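EH1AB1 (Metagenome, PDB 6I8F) is an ester hydrolase with the alpha/beta-hydrolase fold, probably splitting carboxylic esters by a serine-based mechanism. Local coordinates at residues K123-Q127 and M323-T329; Y292-P296 and K314-E318. One frame throughout, in Å; residues are numbered along the deposited sequence.

Contact 1 of 2, residues K123-Q127 and M323-T329; sequences KSRCQ and MGAHFGT
Arg125 NH1 meets Thr329 OXT at 2.6 Å, a salt bridge to the carboxylate that ends the chain. The oxygen lies at the edge of the guanidinium, in its plane, and the N-H points almost straight at it (166°). From CG to NE the arginine chain is extended, long enough to bring its charge beside this terminus, while nearer the backbone its CB rests 3.7 Å from Thr329 CB. Thr329 adds a second bond: its OG1 donates to Ser124 O at 2.7 Å, tilted 22° from the carbonyl plane. With chi1 at 67°, OG1 stands between the backbone N and carbonyl carbon of Thr329, and CG2 is left to reach the sulfur of Cys126. The same Ser124 O comes within 3.6 Å of Gly324 CA; having no side chain, the glycine lets the carbonyl settle against its backbone. Beside these polar bonds the contact is apolar. The bend at the end of the Met323 chain carries CE to both CB and OG of Ser124, 3.7 Å from each, and also to Cys126 CB. Cys126 SG sits at the rim of the Phe327 ring, 4.0 Å from CD2, a sulfur-aromatic contact made edge-on. Strand 94-100 helps to bury this group, with Pro95 touching Cys126, Phe327 and Thr329. Ser124 OG serves its own helix end, taking the N-H of Cys126 and bonding to Leu120 O one turn back. Two helix ends are therefore fastened together: helix 114-124 closes with an ST turn from Ser124 to Cys126, with Arg125 between them at positive phi, and helix 310-327 closes at Gly328 with a Schellman motif, on the flank of the central sheet of an alpha/beta hydrolase.

Contact 2 of 2, residues Y292-P296 and K314-E318; sequences YVNYP and KANDE
Tyr295 and Glu318 pass side by side, pointing opposite ways, the phenol reaching out from the strand and the carboxylate from the helix, with ring and carboxylate planes 49° apart. Where they pass, Tyr295 OH donates at 2.6 Å to Glu318 OE1, which accepts with its anti lone pair, the one turned away from OE2. OE1 itself lies at the ring's edge, 3.3 Å from Tyr295 CE1. Glu318 can span the gap because its chain is stretched out, CG anti to the backbone N (chi1 -180°) and extended beyond. The flat side of the tyrosine is used as well: Ala315 CB stands over one face, off-centre over the ring and 4.1 Å from its centroid, a CH-pi contact that a small methyl makes without pushing the helix away. Lys314 CB lies instead at the ring edge, and its ammonium end turns away from the strand. Strand 292-296 and helix 314-318 run nearly antiparallel, at 172°, with axes 11.0 Å apart; they are the last long strand of the alpha/beta-hydrolase sheet and the C-terminal helix laid over it, and large side chains must bridge such a separation. Val293 meets Glu318 from the opposite direction, its CG2 3.7 Å from OE1, so a branched hydrocarbon lies against the acid group. The other oxygen, OE2, accepts from Thr291 OG1 of the second subunit. Bonds at both oxygens should restrain rotation of the carboxylate and would probably favour its charged form in a buried place. Next to it, strand 290-296 pairs antiparallel with a strand of the second subunit, continuing the sheet through the dimer, and Glu318 ties helix, strand and partner chain together at the seam. Tyr295 also packs on Phe302, ring against ring, and on Leu265.

Overall arrangement
Both contacts belong to helix 310-327: contact 2 sets its first half against the outermost strand of this chain's sheet, and contact 1 fixes its C-terminal end to the end of helix 114-124. Their centres are 16 Å apart, yet they touch, Lys123 CG lying 3.3 Å from Asp317 OD1; Asp317 also forms a salt bridge with Arg119 on helix 114-124. Each borders the second subunit. The chain linking 292-296 to 314-318 carries His300, which with Ser175 and Asp270 probably forms the catalytic triad; contact 2 joins the segments on either side of that loop in sequence. A glycerol, probably from the crystallisation liquor, lies about 4 Å from the Thr329 side chain in contact 1.

Contact 1 of 2, residues K123-Q127 and M323-T329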
loop_
_atom_site.group_PDB
_atom_site.type_symbol
_atom_site.label_atom_id
_atom_site.label_comp_id
_atom_site.label_asym_id
_atom_site.label_seq_id
_atom_site.Cartn_x
_atom_site.Cartn_y
_atom_site.Cartn_z
ATOM N N LYS A 123 8.836 12.919 2.360
ATOM C CA LYS A 123 8.401 11.655 2.933
ATOM C C LYS A 123 8.934 10.483 2.101
ATOM O O LYS A 123 9.269 9.448 2.649
ATOM C CB LYS A 123 6.875 11.602 3.005
ATOM C CG LYS A 123 6.252 12.574 3.991
ATOM C CD LYS A 123 6.410 12.156 5.427
ATOM C CE LYS A 123 5.929 13.228 6.379
ATOM N NZ LYS A 123 6.013 12.758 7.780
ATOM N N SER A 124 9.023 10.667 0.778
ATOM C CA SER A 124 9.471 9.621 -0.117
ATOM C C SER A 124 11.000 9.563 -0.208
ATOM O O SER A 124 11.534 8.526 -0.576
ATOM C CB SER A 124 8.879 9.797 -1.479
ATOM O OG SER A 124 9.453 10.924 -2.118
ATOM N N ARG A 125 11.675 10.683 0.081
ATOM C CA ARG A 125 13.113 10.868 -0.181
ATOM C C ARG A 125 13.367 10.819 -1.691
ATOM O O ARG A 125 14.491 10.529 -2.133
ATOM C CB ARG A 125 13.969 9.816 0.533
ATOM C CG ARG A 125 13.721 9.698 2.032
ATOM C CD ARG A 125 14.737 8.753 2.661
ATOM N NE ARG A 125 14.473 8.459 4.064
ATOM C CZ ARG A 125 15.081 7.520 4.792
ATOM N NH1 ARG A 125 15.704 6.498 4.223
ATOM N NH2 ARG A 125 15.052 7.616 6.108
ATOM N N CYS A 126 12.322 11.106 -2.475
ATOM C CA CYS A 126 12.403 11.190 -3.923
ATOM C C CYS A 126 12.268 12.653 -4.349
ATOM O O CYS A 126 11.519 13.397 -3.740
ATOM C CB CYS A 126 11.297 10.383 -4.593
ATOM S SG CYS A 126 11.425 8.597 -4.327
ATOM N N GLN A 127 13.014 13.048 -5.387
ATOM C CA GLN A 127 12.747 14.302 -6.087
ATOM C C GLN A 127 11.305 14.264 -6.613
ATOM O O GLN A 127 10.872 13.224 -7.081
ATOM C CB GLN A 127 13.727 14.481 -7.248
ATOM C CG GLN A 127 13.440 15.732 -8.066
ATOM C CD GLN A 127 14.533 16.087 -9.045
ATOM O OE1 GLN A 127 14.903 17.252 -9.160
ATOM N NE2 GLN A 127 15.020 15.106 -9.788
ATOM N N MET A 323 6.075 4.583 -2.631
ATOM C CA MET A 323 6.955 4.907 -3.741
ATOM C C MET A 323 8.424 4.791 -3.294
ATOM O O MET A 323 9.236 4.178 -3.981
ATOM C CB MET A 323 6.706 6.316 -4.285
ATOM C CG MET A 323 7.611 6.637 -5.480
ATOM S SD MET A 323 7.192 8.206 -6.238
ATOM C CE MET A 323 7.559 9.315 -4.881
ATOM N N GLY A 324 8.756 5.397 -2.150
ATOM C CA GLY A 324 10.125 5.371 -1.590
ATOM C C GLY A 324 10.624 3.962 -1.332
ATOM O O GLY A 324 11.788 3.623 -1.640
ATOM N N ALA A 325 9.744 3.139 -0.755
ATOM C CA ALA A 325 10.014 1.722 -0.517
ATOM C C ALA A 325 10.276 1.016 -1.849
ATOM O O ALA A 325 11.206 0.201 -1.968
ATOM C CB ALA A 325 8.861 1.086 0.220
ATOM N N HIS A 326 9.464 1.337 -2.859
ATOM C CA HIS A 326 9.624 0.704 -4.149
ATOM C C HIS A 326 11.010 1.043 -4.722
ATOM O O HIS A 326 11.670 0.188 -5.274
ATOM C CB HIS A 326 8.488 1.086 -5.114
ATOM C CG HIS A 326 8.591 0.362 -6.414
ATOM N ND1 HIS A 326 8.211 -0.970 -6.556
ATOM C CD2 HIS A 326 9.076 0.752 -7.616
ATOM C CE1 HIS A 326 8.449 -1.358 -7.797
ATOM N NE2 HIS A 326 8.968 -0.317 -8.472
ATOM N N PHE A 327 11.442 2.295 -4.561
ATOM C CA PHE A 327 12.676 2.786 -5.166
ATOM C C PHE A 327 13.895 2.590 -4.250
ATOM O O PHE A 327 15.014 2.942 -4.649
ATOM C CB PHE A 327 12.500 4.261 -5.559
ATOM C CG PHE A 327 11.732 4.492 -6.839
ATOM C CD1 PHE A 327 11.764 3.569 -7.875
ATOM C CD2 PHE A 327 11.018 5.661 -7.029
ATOM C CE1 PHE A 327 11.071 3.796 -9.057
ATOM C CE2 PHE A 327 10.327 5.889 -8.211
ATOM C CZ PHE A 327 10.355 4.958 -9.224
ATOM N N GLY A 328 13.686 2.041 -3.045
ATOM C CA GLY A 328 14.770 1.692 -2.119
ATOM C C GLY A 328 15.375 2.899 -1.415
ATOM O O GLY A 328 16.551 2.905 -1.147
ATOM N N THR A 329 14.567 3.914 -1.070
ATOM C CA THR A 329 15.122 5.132 -0.481
ATOM C C THR A 329 15.159 5.034 1.050
ATOM O O THR A 329 14.593 4.133 1.652
ATOM C CB THR A 329 14.342 6.378 -0.896
ATOM O OG1 THR A 329 13.047 6.276 -0.311
ATOM C CG2 THR A 329 14.244 6.528 -2.398
ATOM O OXT THR A 329 15.760 5.900 1.704
#

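Contact 2 of 2, residues Y292-P296 and K314-E318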
loop_
_atom_site.group_PDB
_atom_site.type_symbol
_atom_site.label_atom_id
_atom_site.label_comp_id
_atom_site.label_asym_id
_atom_site.label_seq_id
_atom_site.Cartn_x
_atom_site.Cartn_y
_atom_site.Cartn_z
ATOM N N TYR A 292 -3.080 -1.234 -3.717
ATOM C CA TYR A 292 -4.369 -0.561 -3.744
ATOM C C TYR A 292 -4.763 -0.174 -2.317
ATOM O O TYR A 292 -4.630 -0.978 -1.404
ATOM C CB TYR A 292 -5.468 -1.445 -4.344
ATOM C CG TYR A 292 -6.834 -0.845 -4.145
ATOM C CD1 TYR A 292 -7.258 0.221 -4.924
ATOM C CD2 TYR A 292 -7.658 -1.261 -3.114
ATOM C CE1 TYR A 292 -8.493 0.818 -4.723
ATOM C CE2 TYR A 292 -8.891 -0.668 -2.889
ATOM C CZ TYR A 292 -9.309 0.381 -3.691
ATOM O OH TYR A 292 -10.527 0.965 -3.481
ATOM N N VAL A 293 -5.264 1.049 -2.141
ATOM C CA VAL A 293 -5.769 1.470 -0.834
ATOM C C VAL A 293 -7.033 2.308 -1.025
ATOM O O VAL A 293 -7.096 3.143 -1.927
ATOM C CB VAL A 293 -4.718 2.239 -0.010
ATOM C CG1 VAL A 293 -4.182 3.461 -0.736
ATOM C CG2 VAL A 293 -5.277 2.628 1.353
ATOM N N ASN A 294 -8.007 2.069 -0.135
ATOM C CA ASN A 294 -9.216 2.839 -0.042
ATOM C C ASN A 294 -9.209 3.584 1.292
ATOM O O ASN A 294 -8.959 2.977 2.340
ATOM C CB ASN A 294 -10.478 1.982 -0.187
ATOM C CG ASN A 294 -11.742 2.818 -0.145
ATOM O OD1 ASN A 294 -12.559 2.669 0.759
ATOM N ND2 ASN A 294 -11.888 3.735 -1.080
ATOM N N TYR A 295 -9.465 4.899 1.225
ATOM C CA TYR A 295 -9.597 5.764 2.404
ATOM C C TYR A 295 -11.090 5.993 2.651
ATOM O O TYR A 295 -11.688 6.865 2.030
ATOM C CB TYR A 295 -8.828 7.082 2.229
ATOM C CG TYR A 295 -7.369 6.996 2.610
ATOM C CD1 TYR A 295 -6.491 6.202 1.891
ATOM C CD2 TYR A 295 -6.864 7.673 3.711
ATOM C CE1 TYR A 295 -5.155 6.080 2.252
ATOM C CE2 TYR A 295 -5.528 7.570 4.080
ATOM C CZ TYR A 295 -4.671 6.766 3.345
ATOM O OH TYR A 295 -3.363 6.626 3.698
ATOM N N PRO A 296 -11.748 5.209 3.538
ATOM C CA PRO A 296 -13.184 5.369 3.764
ATOM C C PRO A 296 -13.482 6.714 4.444
ATOM O O PRO A 296 -12.629 7.273 5.143
ATOM C CB PRO A 296 -13.568 4.187 4.666
ATOM C CG PRO A 296 -12.263 3.787 5.343
ATOM C CD PRO A 296 -11.161 4.143 4.366
ATOM N N LYS A 314 -2.164 11.811 5.871
ATOM C CA LYS A 314 -1.928 10.378 6.003
ATOM C C LYS A 314 -1.774 9.750 4.610
ATOM O O LYS A 314 -0.858 8.971 4.416
ATOM C CB LYS A 314 -3.052 9.717 6.803
ATOM C CG LYS A 314 -3.152 10.177 8.251
ATOM C CD LYS A 314 -2.679 9.153 9.260
ATOM C CE LYS A 314 -2.173 9.778 10.547
ATOM N NZ LYS A 314 -3.222 10.619 11.178
ATOM N N ALA A 315 -2.647 10.137 3.656
ATOM C CA ALA A 315 -2.620 9.625 2.282
ATOM C C ALA A 315 -1.335 10.052 1.561
ATOM O O ALA A 315 -0.732 9.227 0.846
ATOM C CB ALA A 315 -3.831 10.070 1.513
ATOM N N ASN A 316 -0.956 11.326 1.721
ATOM C CA ASN A 316 0.329 11.863 1.242
ATOM C C ASN A 316 1.460 10.934 1.703
ATOM O O ASN A 316 2.246 10.427 0.892
ATOM C CB ASN A 316 0.617 13.284 1.747
ATOM C CG ASN A 316 -0.259 14.387 1.175
ATOM O OD1 ASN A 316 -0.209 15.522 1.671
ATOM N ND2 ASN A 316 -1.051 14.091 0.151
ATOM N N ASP A 317 1.526 10.717 3.021
ATOM C CA ASP A 317 2.609 9.949 3.643
ATOM C C ASP A 317 2.603 8.496 3.136
ATOM O O ASP A 317 3.668 7.915 2.905
ATOM C CB ASP A 317 2.522 10.041 5.170
ATOM C CG ASP A 317 2.744 11.456 5.682
ATOM O OD1 ASP A 317 3.103 12.338 4.858
ATOM O OD2 ASP A 317 2.529 11.688 6.888
ATOM N N GLU A 318 1.414 7.895 2.976
ATOM C CA GLU A 318 1.328 6.510 2.490
ATOM C C GLU A 318 1.813 6.405 1.031
ATOM O O GLU A 318 2.572 5.511 0.684
ATOM C CB GLU A 318 -0.089 5.949 2.616
ATOM C CG GLU A 318 -0.171 4.527 2.119
ATOM C CD GLU A 318 -1.457 3.772 2.394
ATOM O OE1 GLU A 318 -2.423 4.368 2.934
ATOM O OE2 GLU A 318 -1.485 2.588 2.040
#